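Local coordinates for protein 5'-tyrosyl-DNA phosphodiesterase (Caenorhabditis elegans, PDB 4GEW) that belongs to the endonuclease/exonuclease/phosphatase family and carries a small UBA-like helical domain ahead of its DNase I-like domain, at residues 301-306 and 319-324; 54-59 and 76-81. All blocks are in the same frame, centred on the assembly; numbering follows the deposited sequence.

Interaction 1. Residues 301-306 and 319-324; sequences FTWDTF and MRFDRL
Trp303 and Met319 form an antiparallel hydrogen-bonded pair: Met319 N donates to Trp303 O at 2.9 Å, and Met319 O accepts from Thr302 N and Trp303 N. The Trp303 N bond to Met319 O is the longer, 3.2 Å. The Phe301 ring turns its edge to this backbone, with CD1 3.6 Å from Met319 C. Thr302 OG1 donates to Asp322 OD2 at 2.7 Å and meets its anti lone pair. Its chi1 of 64° sets the hydroxyl between the backbone N and carbonyl carbon, facing the acid. His353 ND1 also bonds Asp322 OD2, so this buried oxygen has two partners. Trp303 and Phe321 extend alongside each other in the same direction. Phe321 CE2 approaches the indole obliquely, 3.9 Å from Trp303 CE3; the phenyl and five-membered ring planes are 35° apart. Thr305 CG2 lies over an indole face, while Trp303 NE1 bonds Asp352. Thr302 and Trp303 both face Met319, which makes a classic beta bulge. The bulge interrupts the pairing of the short strand 303-304 with strand 318-327, in one sheet of the DNase I-like domain.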
# COMPACT_ATOMS: atom_id res chain seq x y z
N PHE A 301 29.25 4.81 17.23
CA PHE A 301 28.63 5.26 18.48
C PHE A 301 28.33 6.76 18.52
O PHE A 301 29.17 7.59 18.16
CB PHE A 301 29.46 4.80 19.68
CG PHE A 301 29.62 3.30 19.74
CD1 PHE A 301 28.56 2.49 20.10
CD2 PHE A 301 30.82 2.70 19.39
CE1 PHE A 301 28.69 1.12 20.13
CE2 PHE A 301 30.96 1.33 19.41
CZ PHE A 301 29.89 0.53 19.78
N THR A 302 27.11 7.09 18.94
CA THR A 302 26.62 8.46 18.92
C THR A 302 26.49 9.03 20.34
O THR A 302 26.31 10.24 20.52
CB THR A 302 25.26 8.54 18.23
OG1 THR A 302 24.29 7.80 18.99
CG2 THR A 302 25.34 7.95 16.84
N TRP A 303 26.55 8.15 21.33
CA TRP A 303 26.55 8.55 22.73
C TRP A 303 27.66 7.74 23.39
O TRP A 303 27.51 6.55 23.62
CB TRP A 303 25.19 8.25 23.36
CG TRP A 303 25.00 8.80 24.73
CD1 TRP A 303 24.60 10.07 25.06
CD2 TRP A 303 25.15 8.10 25.97
NE1 TRP A 303 24.51 10.20 26.42
CE2 TRP A 303 24.84 9.01 27.01
CE3 TRP A 303 25.52 6.79 26.31
CZ2 TRP A 303 24.90 8.65 28.35
CZ3 TRP A 303 25.58 6.44 27.64
CH2 TRP A 303 25.27 7.36 28.65
N ASP A 304 28.77 8.41 23.70
CA ASP A 304 30.01 7.73 24.08
C ASP A 304 30.69 8.46 25.24
O ASP A 304 31.36 9.47 25.03
CB ASP A 304 30.95 7.69 22.86
CG ASP A 304 32.21 6.86 23.09
OD1 ASP A 304 32.47 6.47 24.24
OD2 ASP A 304 32.94 6.60 22.11
N THR A 305 30.53 7.94 26.45
CA THR A 305 31.10 8.59 27.63
C THR A 305 32.59 8.32 27.80
O THR A 305 33.23 8.93 28.66
CB THR A 305 30.36 8.19 28.93
OG1 THR A 305 30.58 6.80 29.20
CG2 THR A 305 28.87 8.46 28.81
N PHE A 306 33.13 7.41 27.00
CA PHE A 306 34.58 7.20 26.93
C PHE A 306 35.24 8.41 26.26
O PHE A 306 36.39 8.74 26.56
CB PHE A 306 34.92 5.95 26.09
CG PHE A 306 34.59 4.64 26.75
CD1 PHE A 306 33.44 3.95 26.43
CD2 PHE A 306 35.46 4.09 27.68
CE1 PHE A 306 33.15 2.73 27.02
CE2 PHE A 306 35.17 2.87 28.28
CZ PHE A 306 34.02 2.19 27.95
N MET A 319 26.82 3.76 23.00
CA MET A 319 25.64 3.22 22.33
C MET A 319 25.39 3.92 20.99
O MET A 319 25.77 5.08 20.80
CB MET A 319 24.41 3.38 23.22
CG MET A 319 24.35 2.44 24.43
SD MET A 319 23.81 0.79 23.95
CE MET A 319 24.02 -0.11 25.48
N ARG A 320 24.77 3.21 20.05
CA ARG A 320 24.29 3.83 18.82
C ARG A 320 22.83 4.23 19.01
O ARG A 320 21.92 3.62 18.44
CB ARG A 320 24.47 2.91 17.61
CG ARG A 320 24.23 3.60 16.26
CD ARG A 320 24.86 2.86 15.09
NE ARG A 320 24.18 1.62 14.73
CZ ARG A 320 23.18 1.53 13.85
NH1 ARG A 320 22.73 2.63 13.25
NH2 ARG A 320 22.62 0.36 13.57
N PHE A 321 22.62 5.24 19.85
CA PHE A 321 21.28 5.68 20.24
C PHE A 321 20.59 6.40 19.08
O PHE A 321 19.38 6.30 18.90
CB PHE A 321 21.37 6.61 21.44
CG PHE A 321 21.45 5.90 22.77
CD1 PHE A 321 21.09 4.56 22.89
CD2 PHE A 321 21.86 6.57 23.91
CE1 PHE A 321 21.14 3.91 24.11
CE2 PHE A 321 21.91 5.93 25.14
CZ PHE A 321 21.56 4.59 25.24
N ASP A 322 21.38 7.15 18.31
CA ASP A 322 20.84 8.00 17.26
C ASP A 322 20.98 7.32 15.91
O ASP A 322 22.09 6.98 15.49
CB ASP A 322 21.56 9.34 17.28
CG ASP A 322 21.55 9.98 18.66
OD1 ASP A 322 20.55 10.67 18.99
OD2 ASP A 322 22.52 9.79 19.42
N ARG A 323 19.85 7.09 15.25
CA ARG A 323 19.85 6.38 13.97
C ARG A 323 18.92 7.04 12.97
O ARG A 323 17.99 7.76 13.35
CB ARG A 323 19.44 4.91 14.16
CG ARG A 323 20.16 4.21 15.30
CD ARG A 323 19.86 2.73 15.35
NE ARG A 323 20.56 2.10 16.46
CZ ARG A 323 20.76 0.79 16.58
NH1 ARG A 323 20.30 -0.03 15.65
NH2 ARG A 323 21.41 0.31 17.63
N LEU A 324 19.17 6.79 11.69
CA LEU A 324 18.36 7.34 10.63
C LEU A 324 17.99 6.26 9.63
O LEU A 324 18.86 5.56 9.10
CB LEU A 324 19.12 8.46 9.93
CG LEU A 324 18.31 9.52 9.19
CD1 LEU A 324 17.30 10.19 10.12
CD2 LEU A 324 19.27 10.55 8.62

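Interaction 2. Residues 54-59 and 76-81; sequences IITATD and KALDVF
Thr56 CG2 packs between two side chains of the helix 74-83. It lies 3.6 Å from Leu78 CD1 and 3.8 Å from Phe81 CD2. The Thr56 side chain crosses both partners at a slant. Its CB adds a contact of 4.0 Å to Phe81 CE2, so Thr56 touches both CD2 and CE2 of the ring. Thr58 and Phe81 point at each other from opposite directions, and Thr58 CG2 is 4.1 Å from Phe81 CZ, the far end of the ring. Both methyls meet the ring obliquely. Ile55 adds a looser contact, with CG2 4.3 Å from Leu78 CD1.

Phe81 has CG anti to its backbone N (chi1 175°), which carries the ring across to the two threonines. In Thr56 a chi1 of 62° leaves CG2 anti to the carbonyl carbon, and this is the branch that meets Leu78 and Phe81. The hydroxyls are engaged with each other: Thr58 OG1 donates to Thr56 OG1 at 2.7 Å. Thr56 OG1 is also bonded to Phe52 O, one turn back in helix 45-56. These bonds tie the residues after the helix to its last turn and help fix the rotation of both methyls. Ala57, with positive phi, takes the chain out of the helix between the two threonines. Asp59 then caps the next helix through its bond to Phe62 N.

Phe52 backs the contact, touching Thr58, Leu78 and Phe81. Both segments fall in the UBA-like domain, a small helical unit. No hydrogen bond links the two segments. The two segments therefore meet through methyl and ring carbons, while the threonine hydroxyls are satisfied within helix 45-56 and the turn that follows it.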
# COMPACT_ATOMS: atom_id res chain seq x y z
N ILE A 54 2.59 -22.96 -23.47
CA ILE A 54 1.41 -22.88 -24.33
C ILE A 54 0.25 -22.19 -23.62
O ILE A 54 -0.40 -21.31 -24.19
CB ILE A 54 0.96 -24.28 -24.81
CG1 ILE A 54 2.04 -24.93 -25.69
CG2 ILE A 54 -0.35 -24.18 -25.58
CD1 ILE A 54 2.27 -24.21 -27.01
N ILE A 55 -0.01 -22.60 -22.38
CA ILE A 55 -1.13 -22.07 -21.61
C ILE A 55 -1.01 -20.57 -21.34
O ILE A 55 -1.98 -19.82 -21.50
CB ILE A 55 -1.30 -22.81 -20.28
CG1 ILE A 55 -1.70 -24.27 -20.52
CG2 ILE A 55 -2.34 -22.13 -19.41
CD1 ILE A 55 -1.72 -25.11 -19.26
N THR A 56 0.17 -20.14 -20.92
CA THR A 56 0.37 -18.75 -20.53
C THR A 56 0.83 -17.87 -21.69
O THR A 56 0.96 -16.65 -21.54
CB THR A 56 1.40 -18.62 -19.40
OG1 THR A 56 2.66 -19.13 -19.84
CG2 THR A 56 0.94 -19.40 -18.18
N ALA A 57 1.07 -18.50 -22.84
CA ALA A 57 1.61 -17.81 -24.02
C ALA A 57 2.93 -17.09 -23.71
O ALA A 57 3.19 -16.00 -24.22
CB ALA A 57 0.58 -16.85 -24.62
N THR A 58 3.74 -17.71 -22.86
CA THR A 58 5.07 -17.21 -22.55
C THR A 58 6.08 -18.28 -22.96
O THR A 58 5.68 -19.40 -23.25
CB THR A 58 5.21 -16.88 -21.05
OG1 THR A 58 5.10 -18.09 -20.28
CG2 THR A 58 4.13 -15.90 -20.61
N ASP A 59 7.36 -17.94 -22.99
CA ASP A 59 8.37 -18.89 -23.46
C ASP A 59 8.75 -19.93 -22.41
O ASP A 59 8.31 -19.87 -21.27
CB ASP A 59 9.60 -18.17 -24.01
CG ASP A 59 10.20 -17.19 -23.03
OD1 ASP A 59 10.01 -17.37 -21.81
OD2 ASP A 59 10.88 -16.23 -23.47
N LYS A 76 0.03 -25.02 -9.45
CA LYS A 76 0.31 -23.85 -8.62
C LYS A 76 1.31 -22.91 -9.27
O LYS A 76 1.45 -21.76 -8.86
CB LYS A 76 0.74 -24.26 -7.20
CG LYS A 76 2.08 -24.95 -7.10
CD LYS A 76 2.39 -25.32 -5.65
CE LYS A 76 1.60 -26.53 -5.19
NZ LYS A 76 2.39 -27.36 -4.23
N ALA A 77 2.00 -23.39 -10.30
CA ALA A 77 2.85 -22.52 -11.11
C ALA A 77 1.97 -21.53 -11.89
O ALA A 77 2.31 -20.36 -12.02
CB ALA A 77 3.70 -23.34 -12.06
N LEU A 78 0.84 -22.03 -12.39
CA LEU A 78 -0.14 -21.18 -13.06
C LEU A 78 -0.74 -20.15 -12.10
O LEU A 78 -0.81 -18.97 -12.42
CB LEU A 78 -1.27 -22.02 -13.67
CG LEU A 78 -1.12 -22.56 -15.10
CD1 LEU A 78 0.04 -21.92 -15.83
CD2 LEU A 78 -0.98 -24.08 -15.10
N ASP A 79 -1.17 -20.62 -10.94
CA ASP A 79 -1.78 -19.76 -9.93
C ASP A 79 -0.81 -18.65 -9.52
O ASP A 79 -1.21 -17.51 -9.29
CB ASP A 79 -2.20 -20.56 -8.70
CG ASP A 79 -3.19 -21.66 -9.03
OD1 ASP A 79 -3.35 -22.59 -8.21
OD2 ASP A 79 -3.82 -21.59 -10.11
N VAL A 80 0.47 -19.00 -9.42
CA VAL A 80 1.51 -18.05 -9.09
C VAL A 80 1.69 -17.00 -10.20
O VAL A 80 1.76 -15.81 -9.92
CB VAL A 80 2.86 -18.76 -8.80
CG1 VAL A 80 4.03 -17.83 -9.03
CG2 VAL A 80 2.87 -19.31 -7.38
N PHE A 81 1.75 -17.45 -11.44
CA PHE A 81 1.93 -16.52 -12.55
C PHE A 81 0.80 -15.49 -12.62
O PHE A 81 1.04 -14.30 -12.78
CB PHE A 81 2.07 -17.24 -13.88
CG PHE A 81 2.14 -16.32 -15.06
CD1 PHE A 81 3.24 -15.49 -15.24
CD2 PHE A 81 1.11 -16.26 -15.98
CE1 PHE A 81 3.31 -14.63 -16.31
CE2 PHE A 81 1.17 -15.39 -17.05
CZ PHE A 81 2.27 -14.58 -17.22

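In the fold
From the N terminus, interaction 2 comes first. It closes a loop of 16 residues between 54-59 and 76-81, which includes helix 60-66, and brings helix 45-56 against helix 74-83 in the UBA-like domain. The chain then runs through most of the DNase I-like domain before interaction 1. That contact closes a shorter loop of 12 residues, almost without regular structure, and pins the short strand 303-304 to strand 318-327 of the larger sheet. The two loops follow in series and do not cross. The centres of interactions 1 and 2 lie about 51 Å apart, on opposite sides of the chain's centre. The nearest atoms of interactions 1 and 2 are about 33 Å apart. Both contacts border the second subunit.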